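Local coordinates for glycoside hydrolase family 43 (Halothermothrix orenii, PDB 4QQS), which hydrolyses glycosidic bonds with alpha-L-arabinofuranosidase activity, probably acting in the breakdown of plant polysaccharides such as xylan, at residues 33-38 with 70-75; 86-91 with 123-128; 96-101 with 115-120; 140-145 with 195-200. All blocks are in the same frame, centred on the assembly; numbering follows the deposited sequence.

Contact 1 of 4, residues 33-38 with 70-75; sequences SAINRG and DFWAPE. With NA (sodium ion), chain D.
The turn between strands 26-32 and 38-44 meets the entry to strand 72-79 at Phe71, whose N donates a nearly straight hydrogen bond to Ile35 O (2.9 Å, 173°), arriving in the carbonyl plane on a lone pair. Ile35 O also lies at the edge of that ring, in its plane, 3.4 Å from Phe71 CD1. Over one face of the ring bends the chain beyond Asn36, with Arg37 O 3.8 Å above the ring centre and Gly38 N nearer the rim. Phe71 CG stands anti to its own carbonyl carbon (chi1 -75°), which turns the ring under this bend. In the five-bladed propeller this is a seam between successive blades, the turn belonging to one and strand 72-79 opening the next. Ala34 O draws the turn tight, accepting from both Arg37 N and Gly38 N. A water donates to Gly38 O and Phe71 O and accepts from Ser33 N. Ile35 CG2 touches the edge of the Trp72 ring at CD1 (4.3 Å); the nearest side-chain atoms of Trp72 and Asp17, the predicted proton acceptor, are about 5 Å apart. Glu75 OE2 binds the sodium ion at 2.1 Å, with four waters and His256 completing its shell.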
# COMPACT_ATOMS: atom_id res chain seq x y z
N SER A 33 -0.77 11.31 -4.83
CA SER A 33 0.04 12.46 -5.19
C SER A 33 -0.88 13.48 -5.86
O SER A 33 -1.46 14.33 -5.17
CB SER A 33 1.23 12.00 -6.04
OG SER A 33 0.83 11.14 -7.11
N ALA A 34 -1.07 13.35 -7.16
CA ALA A 34 -1.95 14.24 -7.93
C ALA A 34 -3.40 13.77 -7.79
O ALA A 34 -3.99 13.18 -8.72
CB ALA A 34 -1.52 14.26 -9.37
N ILE A 35 -3.99 14.02 -6.62
CA ILE A 35 -5.24 13.37 -6.24
C ILE A 35 -6.40 13.69 -7.18
O ILE A 35 -7.35 12.92 -7.23
CB ILE A 35 -5.64 13.71 -4.79
CG1 ILE A 35 -5.64 15.22 -4.55
CG2 ILE A 35 -4.72 12.98 -3.81
CD1 ILE A 35 -6.23 15.66 -3.22
N ASN A 36 -6.33 14.78 -7.92
CA ASN A 36 -7.41 15.12 -8.83
C ASN A 36 -7.25 14.47 -10.20
O ASN A 36 -8.15 14.57 -11.04
CB ASN A 36 -7.51 16.63 -9.01
CG ASN A 36 -7.97 17.34 -7.76
OD1 ASN A 36 -8.56 16.74 -6.86
ND2 ASN A 36 -7.74 18.64 -7.71
N ARG A 37 -6.13 13.79 -10.44
CA ARG A 37 -5.73 13.47 -11.81
C ARG A 37 -5.04 12.11 -12.04
O ARG A 37 -5.26 11.47 -13.07
CB ARG A 37 -4.83 14.63 -12.30
CG ARG A 37 -4.24 14.47 -13.68
CD ARG A 37 -3.48 15.70 -14.11
NE ARG A 37 -2.98 15.50 -15.45
CZ ARG A 37 -2.61 16.47 -16.27
NH1 ARG A 37 -2.69 17.74 -15.88
NH2 ARG A 37 -2.17 16.17 -17.48
N GLY A 38 -4.15 11.68 -11.15
CA GLY A 38 -3.36 10.50 -11.43
C GLY A 38 -2.24 10.33 -10.44
O GLY A 38 -2.32 10.79 -9.30
N ASP A 70 -10.12 12.01 -6.33
CA ASP A 70 -9.79 11.02 -5.30
C ASP A 70 -9.01 9.83 -5.87
O ASP A 70 -9.30 8.67 -5.58
CB ASP A 70 -11.05 10.56 -4.55
CG ASP A 70 -11.70 11.69 -3.76
OD1 ASP A 70 -10.97 12.51 -3.14
OD2 ASP A 70 -12.95 11.76 -3.74
N PHE A 71 -7.98 10.14 -6.65
CA PHE A 71 -7.06 9.14 -7.19
C PHE A 71 -6.09 8.73 -6.08
O PHE A 71 -5.24 9.54 -5.68
CB PHE A 71 -6.30 9.71 -8.40
CG PHE A 71 -7.14 9.79 -9.64
CD1 PHE A 71 -7.99 10.87 -9.87
CD2 PHE A 71 -7.11 8.78 -10.60
CE1 PHE A 71 -8.77 10.93 -11.00
CE2 PHE A 71 -7.90 8.85 -11.73
CZ PHE A 71 -8.72 9.92 -11.92
N TRP A 72 -6.24 7.50 -5.58
CA TRP A 72 -5.49 7.04 -4.42
C TRP A 72 -4.78 5.72 -4.64
O TRP A 72 -5.29 4.82 -5.33
CB TRP A 72 -6.40 6.84 -3.19
CG TRP A 72 -7.18 8.02 -2.74
CD1 TRP A 72 -6.94 9.34 -3.01
CD2 TRP A 72 -8.36 7.98 -1.94
NE1 TRP A 72 -7.92 10.12 -2.43
CE2 TRP A 72 -8.81 9.31 -1.77
CE3 TRP A 72 -9.09 6.95 -1.35
CZ2 TRP A 72 -9.95 9.62 -1.04
CZ3 TRP A 72 -10.22 7.27 -0.62
CH2 TRP A 72 -10.65 8.59 -0.48
N ALA A 73 -3.64 5.61 -3.97
CA ALA A 73 -2.96 4.36 -3.61
C ALA A 73 -2.70 3.41 -4.78
O ALA A 73 -3.23 2.30 -4.84
CB ALA A 73 -3.69 3.66 -2.46
N PRO A 74 -1.83 3.85 -5.70
CA PRO A 74 -1.46 3.03 -6.85
C PRO A 74 -0.49 1.93 -6.45
O PRO A 74 0.38 2.15 -5.60
CB PRO A 74 -0.77 4.03 -7.76
CG PRO A 74 -0.10 4.96 -6.82
CD PRO A 74 -1.08 5.11 -5.66
N GLU A 75 -0.59 0.77 -7.08
CA GLU A 75 0.39 -0.29 -6.90
C GLU A 75 0.68 -0.89 -8.25
O GLU A 75 -0.22 -1.02 -9.08
CB GLU A 75 -0.12 -1.37 -5.97
CG GLU A 75 -0.40 -0.91 -4.58
CD GLU A 75 -0.36 -2.08 -3.58
OE1 GLU A 75 -0.04 -3.22 -3.97
OE2 GLU A 75 -0.67 -1.88 -2.39
NA NA D . -1.13 -0.43 -0.97
O HOH W 1 -2.92 10.72 -6.60
O HOH W 2 -9.33 14.59 -5.31
O HOH W 3 -2.74 0.24 -2.39
O HOH W 4 -0.08 -0.89 1.37
O HOH W 5 0.58 0.66 -1.70
O HOH W 6 -3.01 -1.72 -0.29

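Contact 2 of 4, residues 86-91 with 123-128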
# COMPACT_ATOMS: atom_id res chain seq x y z
N THR A 86 -2.85 -1.16 -10.30
CA THR A 86 -4.16 -0.98 -9.70
C THR A 86 -4.19 0.37 -9.01
O THR A 86 -3.16 0.88 -8.56
CB THR A 86 -4.49 -2.08 -8.68
OG1 THR A 86 -3.42 -2.21 -7.74
CG2 THR A 86 -4.72 -3.42 -9.36
N TYR A 87 -5.38 0.94 -8.91
CA TYR A 87 -5.58 2.20 -8.21
C TYR A 87 -7.07 2.35 -7.97
O TYR A 87 -7.87 1.58 -8.52
CB TYR A 87 -5.04 3.38 -9.02
CG TYR A 87 -5.72 3.67 -10.34
CD1 TYR A 87 -5.34 3.02 -11.51
CD2 TYR A 87 -6.73 4.63 -10.44
CE1 TYR A 87 -5.92 3.33 -12.73
CE2 TYR A 87 -7.31 4.94 -11.65
CZ TYR A 87 -6.91 4.29 -12.80
OH TYR A 87 -7.50 4.64 -13.99
N SER A 88 -7.46 3.38 -7.22
CA SER A 88 -8.87 3.70 -7.12
C SER A 88 -9.09 5.18 -7.40
O SER A 88 -8.18 6.00 -7.26
CB SER A 88 -9.45 3.29 -5.76
OG SER A 88 -8.85 4.00 -4.69
N ALA A 89 -10.31 5.49 -7.80
CA ALA A 89 -10.75 6.87 -7.99
C ALA A 89 -12.26 6.88 -7.83
O ALA A 89 -12.92 5.84 -7.83
CB ALA A 89 -10.35 7.40 -9.37
N ARG A 90 -12.82 8.08 -7.71
CA ARG A 90 -14.26 8.24 -7.60
C ARG A 90 -14.89 8.27 -8.99
O ARG A 90 -14.47 9.02 -9.86
CB ARG A 90 -14.63 9.52 -6.83
CG ARG A 90 -16.07 9.51 -6.33
CD ARG A 90 -16.37 10.66 -5.38
NE ARG A 90 -15.50 10.68 -4.21
CZ ARG A 90 -15.66 9.95 -3.11
NH1 ARG A 90 -16.67 9.09 -3.00
NH2 ARG A 90 -14.79 10.07 -2.12
N ASP A 91 -15.89 7.42 -9.19
CA ASP A 91 -16.57 7.36 -10.48
C ASP A 91 -17.67 8.42 -10.52
O ASP A 91 -17.95 9.10 -9.52
CB ASP A 91 -17.16 5.96 -10.70
CG ASP A 91 -17.22 5.56 -12.17
OD1 ASP A 91 -17.10 6.44 -13.06
OD2 ASP A 91 -17.39 4.35 -12.44
N SER A 123 -17.95 1.58 -2.17
CA SER A 123 -16.62 2.13 -2.30
C SER A 123 -15.53 1.13 -1.92
O SER A 123 -15.57 0.51 -0.85
CB SER A 123 -16.49 3.39 -1.45
OG SER A 123 -17.15 4.49 -2.07
N PHE A 124 -14.55 0.99 -2.82
CA PHE A 124 -13.43 0.08 -2.66
C PHE A 124 -12.15 0.81 -2.99
O PHE A 124 -12.10 1.57 -3.96
CB PHE A 124 -13.58 -1.14 -3.59
CG PHE A 124 -14.84 -1.90 -3.34
CD1 PHE A 124 -14.87 -2.89 -2.38
CD2 PHE A 124 -16.00 -1.62 -4.04
CE1 PHE A 124 -16.04 -3.59 -2.13
CE2 PHE A 124 -17.16 -2.32 -3.80
CZ PHE A 124 -17.19 -3.30 -2.85
N ILE A 125 -11.11 0.56 -2.19
CA ILE A 125 -9.82 1.21 -2.35
C ILE A 125 -8.69 0.25 -1.97
O ILE A 125 -8.93 -0.88 -1.52
CB ILE A 125 -9.69 2.50 -1.49
CG1 ILE A 125 -9.61 2.18 0.01
CG2 ILE A 125 -10.82 3.48 -1.78
CD1 ILE A 125 -9.21 3.36 0.86
N ASP A 126 -7.45 0.69 -2.17
CA ASP A 126 -6.28 0.01 -1.62
C ASP A 126 -6.08 -1.40 -2.16
O ASP A 126 -5.60 -2.28 -1.46
CB ASP A 126 -6.29 -0.01 -0.09
CG ASP A 126 -5.90 1.31 0.54
OD1 ASP A 126 -5.55 2.26 -0.18
OD2 ASP A 126 -5.95 1.40 1.79
N ALA A 127 -6.37 -1.60 -3.45
CA ALA A 127 -6.07 -2.87 -4.07
C ALA A 127 -4.58 -3.21 -4.00
O ALA A 127 -3.71 -2.34 -4.15
CB ALA A 127 -6.51 -2.88 -5.51
N HIS A 128 -4.32 -4.49 -3.79
CA HIS A 128 -2.98 -5.03 -3.72
C HIS A 128 -3.03 -6.41 -4.36
O HIS A 128 -3.74 -7.28 -3.89
CB HIS A 128 -2.53 -5.14 -2.27
CG HIS A 128 -1.26 -5.89 -2.10
ND1 HIS A 128 -0.04 -5.38 -2.46
CD2 HIS A 128 -1.02 -7.15 -1.63
CE1 HIS A 128 0.90 -6.29 -2.24
NE2 HIS A 128 0.33 -7.37 -1.73
O HOH W 7 -3.98 -0.25 -5.83
O HOH W 8 -6.67 2.75 -4.00
O HOH W 9 -17.09 7.08 -0.93
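Ser88 OG and a water lie 2.6 Å apart in a hydrogen bond, and this water in turn accepts from Asp126 N at 2.9 Å. The pair straddles a blade-to-blade seam of the β-propeller: strand 82-90, second in its blade, faces strand 124-131, first of the next. The axes of residues 86-90 and 124-128 are antiparallel (172°) and approach to 6.2 Å, yet no direct hydrogen bond joins the two segments. Ser88 instead pairs through its backbone with Trp72, and Tyr87 with Ala99, within their own sheet, and water fills in between the facing strands. Ser88 OG sits between its backbone N and carbonyl carbon (chi1 64°), which sets the hydroxyl alongside Ile125, 3.6 Å from CG2. Ser88 CB, meanwhile, rests 3.6 Å from Phe124 O. Two residues along, Thr86 CB meets Ala127 CB at 3.8 Å, and a second water accepts from Thr86 OG1 while donating to Ala127 O (2.7 Å). The CB of Asp126 points away from strand 82-90; its OD2 accepts from Gly196 N and bonds to a bound buffer molecule, a placement consistent with its predicted role in orienting the predicted proton donor Glu195 and modulating its pKa. On the same strand, His128 ND1 hydrogen-bonds to OE1 of Glu75, a sodium ligand, as a second-shell partner. At the far end of the seam, Arg90, paired by NE with Asp70, offers NH1 to a water lying in the plane of its guanidinium edge, and that water donates to Ser123 OG.

Contact 3 of 4, residues 96-101 with 115-120; sequences LKIALA and APLFDR
Ile98 and Leu117 join strand 96-103 to the irregular chain that follows strand 111-112: Leu117 N donates to Ile98 O at 2.7 Å, the donor tilted 23° from the carbonyl plane. Beside this bond the Leu117 fork bridges two residues of the strand, CD2 resting on Ile98 CG2 at 4.0 Å while CD1 reaches Leu100 CB. The Pro116 ring, preceded by a cis peptide bond, lies along the aliphatic part of Lys97, its CB against Lys97 CB (3.8 Å) and its CG beside the lysine CD. In the conformer described, Ile98 CD1 extends to Phe118 CE1 and CZ, both 3.9 Å away. A small bump against a small bump closes one end, Ala99 CB to Ala115 CB at 3.8 Å. Between Ile98 and Phe118 a water accepts from Ile98 N and donates to Phe118 O; it also lies 3.4 Å above the centre of the Phe118 ring. At the other end Lys97, extended beyond CG, passes Pro116 and forms a salt bridge from NZ to Asp119 OD2 (2.7 Å), met from above the carboxylate plane. Asp91 and Asp93 share the same ammonium group. A methionine in place of this lysine would probably leave the three carboxylates without a common counter-charge. Backbone bonds of Lys97 and Ala99 tie the strand to strand 82-90 of its own blade, while Phe118 packs edge-to-face on Phe124 of strand 124-131 and Leu117 touches Ile139 of strand 137-143, both in the next blade.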
# COMPACT_ATOMS: atom_id res chain seq x y z
N LEU A 96 -16.23 5.16 -4.89
CA LEU A 96 -14.82 4.86 -5.13
C LEU A 96 -14.71 3.45 -5.69
O LEU A 96 -15.31 2.53 -5.14
CB LEU A 96 -14.01 4.94 -3.84
CG LEU A 96 -14.06 6.31 -3.15
CD1 LEU A 96 -13.43 6.23 -1.78
CD2 LEU A 96 -13.40 7.37 -4.00
N LYS A 97 -13.95 3.27 -6.76
CA LYS A 97 -13.80 1.95 -7.38
C LYS A 97 -12.36 1.72 -7.76
O LYS A 97 -11.60 2.64 -8.05
CB LYS A 97 -14.69 1.84 -8.63
CG LYS A 97 -16.15 2.20 -8.38
CD LYS A 97 -17.01 2.16 -9.64
CE LYS A 97 -18.36 2.78 -9.37
NZ LYS A 97 -19.17 2.91 -10.62
N ILE A 98 -11.99 0.44 -7.74
CA ILE A 98 -10.69 -0.00 -8.19
C ILE A 98 -10.67 -0.11 -9.71
O ILE A 98 -11.68 -0.50 -10.32
CB ILE A 98 -10.36 -1.32 -7.48
CG1 ILE A 98 -10.09 -1.02 -6.00
CG2 ILE A 98 -9.18 -2.06 -8.12
CD1 ILE A 98 -10.27 -2.21 -5.10
N ALA A 99 -9.54 0.25 -10.30
CA ALA A 99 -9.28 0.16 -11.73
C ALA A 99 -7.95 -0.54 -11.96
O ALA A 99 -7.07 -0.55 -11.10
CB ALA A 99 -9.25 1.54 -12.35
N LEU A 100 -7.82 -1.10 -13.16
CA LEU A 100 -6.63 -1.80 -13.62
C LEU A 100 -6.12 -1.18 -14.92
O LEU A 100 -6.89 -1.01 -15.86
CB LEU A 100 -6.96 -3.27 -13.86
CG LEU A 100 -5.79 -4.19 -14.25
CD1 LEU A 100 -4.83 -4.36 -13.09
CD2 LEU A 100 -6.30 -5.54 -14.73
N ALA A 101 -4.83 -0.89 -14.96
CA ALA A 101 -4.15 -0.29 -16.11
C ALA A 101 -2.86 -1.06 -16.37
O ALA A 101 -2.39 -1.81 -15.51
CB ALA A 101 -3.85 1.17 -15.85
N ALA A 115 -11.54 -0.38 -16.18
CA ALA A 115 -11.77 0.74 -15.28
C ALA A 115 -13.26 1.07 -15.30
O ALA A 115 -13.73 1.64 -16.26
CB ALA A 115 -10.94 1.94 -15.71
N PRO A 116 -14.00 0.71 -14.24
CA PRO A 116 -13.54 0.03 -13.02
C PRO A 116 -13.28 -1.46 -13.24
O PRO A 116 -13.84 -2.10 -14.16
CB PRO A 116 -14.72 0.21 -12.07
CG PRO A 116 -15.91 0.23 -12.96
CD PRO A 116 -15.45 0.94 -14.22
N LEU A 117 -12.46 -2.03 -12.38
CA LEU A 117 -12.14 -3.45 -12.43
C LEU A 117 -13.35 -4.28 -12.01
O LEU A 117 -13.62 -5.34 -12.59
CB LEU A 117 -10.94 -3.73 -11.53
CG LEU A 117 -10.52 -5.19 -11.41
CD1 LEU A 117 -10.12 -5.79 -12.76
CD2 LEU A 117 -9.37 -5.30 -10.43
N PHE A 118 -14.07 -3.81 -10.99
CA PHE A 118 -15.33 -4.40 -10.56
C PHE A 118 -16.17 -3.29 -9.96
O PHE A 118 -15.65 -2.21 -9.64
CB PHE A 118 -15.13 -5.56 -9.57
CG PHE A 118 -14.50 -5.18 -8.24
CD1 PHE A 118 -13.12 -5.13 -8.11
CD2 PHE A 118 -15.28 -4.91 -7.11
CE1 PHE A 118 -12.52 -4.82 -6.88
CE2 PHE A 118 -14.69 -4.61 -5.89
CZ PHE A 118 -13.31 -4.55 -5.79
N ASP A 119 -17.47 -3.53 -9.84
CA ASP A 119 -18.39 -2.49 -9.40
C ASP A 119 -19.56 -3.14 -8.69
O ASP A 119 -20.28 -3.93 -9.29
CB ASP A 119 -18.86 -1.69 -10.63
CG ASP A 119 -19.63 -0.44 -10.27
OD1 ASP A 119 -19.94 -0.21 -9.08
OD2 ASP A 119 -19.90 0.35 -11.21
N ARG A 120 -19.71 -2.82 -7.41
CA ARG A 120 -20.77 -3.40 -6.57
C ARG A 120 -21.60 -2.31 -5.90
O ARG A 120 -22.25 -2.56 -4.88
CB ARG A 120 -20.16 -4.34 -5.54
CG ARG A 120 -19.37 -5.46 -6.15
CD ARG A 120 -18.53 -6.20 -5.14
NE ARG A 120 -17.66 -7.14 -5.82
CZ ARG A 120 -16.58 -7.69 -5.26
NH1 ARG A 120 -16.26 -7.43 -4.00
NH2 ARG A 120 -15.81 -8.50 -5.98
O HOH W 10 -14.22 -1.48 -7.32

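Contact 4 of 4, residues 140-145 with 195-200; sequences YYVKDC and EGPFVI
Tyr140 packs against Pro197 by its CB and receives Val199 CG2 on its ring face where two propeller blades meet; residues 140-143 and 195-200 run antiparallel (169°) with no hydrogen bond between the two segments. Its CB starts the contact 3.9 Å from Pro197 CG. With CG anti to the carbonyl carbon (chi1 -64°), the ring is carried along strand 191-202 until Val199 CG2 sits over its face, 3.8 Å from the ring centroid and only 14° off the normal, a CH-pi contact. CD1, CE1 and CZ all touch this methyl group, CE1 at 3.7 Å. At the tip, OH hydrogen-bonds to Pro230 O. A leucine here would probably forfeit the flat seat for Val199 and leave the Pro230 carbonyl without its hydroxyl partner. Val142 continues the seam: CG2 fits against Glu195 CA at 3.7 Å and reaches Pro197 CD at 4.1 Å. That packing bears on the backbone of Glu195, the predicted proton donor, whose CB also meets the same methyl. Glu195 extends beyond CG to a carboxylate with OE2 hydrogen-bonded to Tyr220 OH, and a single water donates to both its OE1 (2.7 Å) and Asp144 OD1 (2.8 Å).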
# COMPACT_ATOMS: atom_id res chain seq x y z
N TYR A 140 -6.12 -8.29 -2.71
CA TYR A 140 -6.54 -7.85 -1.38
C TYR A 140 -7.02 -6.42 -1.56
O TYR A 140 -6.38 -5.65 -2.25
CB TYR A 140 -5.33 -7.90 -0.41
CG TYR A 140 -4.84 -9.30 -0.20
CD1 TYR A 140 -3.95 -9.89 -1.09
CD2 TYR A 140 -5.28 -10.05 0.86
CE1 TYR A 140 -3.55 -11.21 -0.93
CE2 TYR A 140 -4.87 -11.37 1.05
CZ TYR A 140 -4.01 -11.95 0.14
OH TYR A 140 -3.60 -13.25 0.25
N TYR A 141 -8.15 -6.07 -0.97
CA TYR A 141 -8.70 -4.74 -1.17
C TYR A 141 -9.57 -4.36 0.01
O TYR A 141 -9.96 -5.19 0.81
CB TYR A 141 -9.49 -4.68 -2.49
CG TYR A 141 -10.62 -5.67 -2.58
CD1 TYR A 141 -11.89 -5.35 -2.17
CD2 TYR A 141 -10.41 -6.95 -3.08
CE1 TYR A 141 -12.93 -6.26 -2.26
CE2 TYR A 141 -11.45 -7.88 -3.17
CZ TYR A 141 -12.71 -7.52 -2.76
OH TYR A 141 -13.77 -8.41 -2.82
N VAL A 142 -9.89 -3.07 0.08
CA VAL A 142 -10.63 -2.52 1.20
C VAL A 142 -12.05 -2.17 0.78
O VAL A 142 -12.26 -1.46 -0.21
CB VAL A 142 -9.94 -1.27 1.75
CG1 VAL A 142 -10.78 -0.58 2.80
CG2 VAL A 142 -8.57 -1.64 2.32
N LYS A 143 -13.01 -2.68 1.55
CA LYS A 143 -14.40 -2.22 1.50
C LYS A 143 -14.47 -1.04 2.46
O LYS A 143 -14.39 -1.20 3.66
CB LYS A 143 -15.33 -3.37 1.92
CG LYS A 143 -16.81 -3.12 1.70
CD LYS A 143 -17.65 -4.34 2.11
CE LYS A 143 -19.09 -4.21 1.64
NZ LYS A 143 -19.99 -5.25 2.17
N ASP A 144 -14.49 0.16 1.86
CA ASP A 144 -14.18 1.38 2.58
C ASP A 144 -15.28 1.84 3.54
O ASP A 144 -16.48 1.79 3.22
CB ASP A 144 -13.89 2.49 1.57
CG ASP A 144 -13.40 3.77 2.22
OD1 ASP A 144 -12.25 3.79 2.69
OD2 ASP A 144 -14.18 4.74 2.23
N CYS A 145 -14.85 2.32 4.70
CA CYS A 145 -15.73 2.85 5.74
C CYS A 145 -16.75 3.88 5.27
O CYS A 145 -17.81 3.98 5.88
CB CYS A 145 -14.88 3.45 6.86
SG CYS A 145 -13.81 4.78 6.33
N GLU A 195 -6.64 -1.01 6.60
CA GLU A 195 -6.47 -0.64 5.20
C GLU A 195 -5.03 -0.84 4.77
O GLU A 195 -4.20 -1.32 5.53
CB GLU A 195 -6.99 0.78 4.93
CG GLU A 195 -6.21 1.85 5.66
CD GLU A 195 -6.78 3.27 5.50
OE1 GLU A 195 -7.83 3.46 4.84
OE2 GLU A 195 -6.16 4.22 6.03
N GLY A 196 -4.74 -0.54 3.52
CA GLY A 196 -3.38 -0.67 3.04
C GLY A 196 -2.73 -2.04 3.16
O GLY A 196 -1.57 -2.14 3.58
N PRO A 197 -3.41 -3.11 2.74
CA PRO A 197 -2.76 -4.44 2.79
C PRO A 197 -1.53 -4.54 1.88
O PRO A 197 -1.53 -4.00 0.77
CB PRO A 197 -3.86 -5.38 2.30
CG PRO A 197 -4.74 -4.52 1.44
CD PRO A 197 -4.75 -3.17 2.14
N PHE A 198 -0.55 -5.30 2.34
CA PHE A 198 0.60 -5.68 1.53
C PHE A 198 1.05 -7.06 2.01
O PHE A 198 1.28 -7.22 3.20
CB PHE A 198 1.75 -4.66 1.66
CG PHE A 198 2.83 -4.88 0.63
CD1 PHE A 198 3.74 -5.91 0.75
CD2 PHE A 198 2.89 -4.08 -0.52
CE1 PHE A 198 4.69 -6.14 -0.23
CE2 PHE A 198 3.87 -4.31 -1.48
CZ PHE A 198 4.74 -5.34 -1.34
N VAL A 199 1.17 -8.02 1.11
CA VAL A 199 1.44 -9.41 1.49
C VAL A 199 2.83 -9.86 1.04
O VAL A 199 3.23 -9.66 -0.11
CB VAL A 199 0.35 -10.35 0.91
CG1 VAL A 199 0.66 -11.83 1.18
CG2 VAL A 199 -1.01 -9.97 1.51
N ILE A 200 3.55 -10.49 1.96
CA ILE A 200 4.82 -11.16 1.67
C ILE A 200 4.74 -12.60 2.17
O ILE A 200 3.96 -12.94 3.05
CB ILE A 200 6.05 -10.41 2.26
CG1 ILE A 200 5.97 -10.33 3.79
CG2 ILE A 200 6.17 -9.04 1.61
CD1 ILE A 200 7.15 -9.60 4.43
O HOH W 11 -10.26 2.52 4.14

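How the contacts relate
Contacts 1, 2 and 4 are successive seams of the propeller, each setting part of one blade against the first strand of the next: 72-79, 124-131 and 191-202. Contact 3 closes the outer part of the second blade, within the chain excursion that contact 2 spans, their centres about 6 Å apart. The centres of contacts 1 and 2 are about 9 Å apart, sharing the sheet of strands 72-79 and 82-90; those of 2 and 4, about 10 Å apart, share the pairing of 124-131 with 137-143. The first strands bring Glu75, a sodium ligand, Asp126, predicted to tune and orient the proton donor, and Glu195, the predicted donor, together near the propeller centre, contact 3 lying farther out.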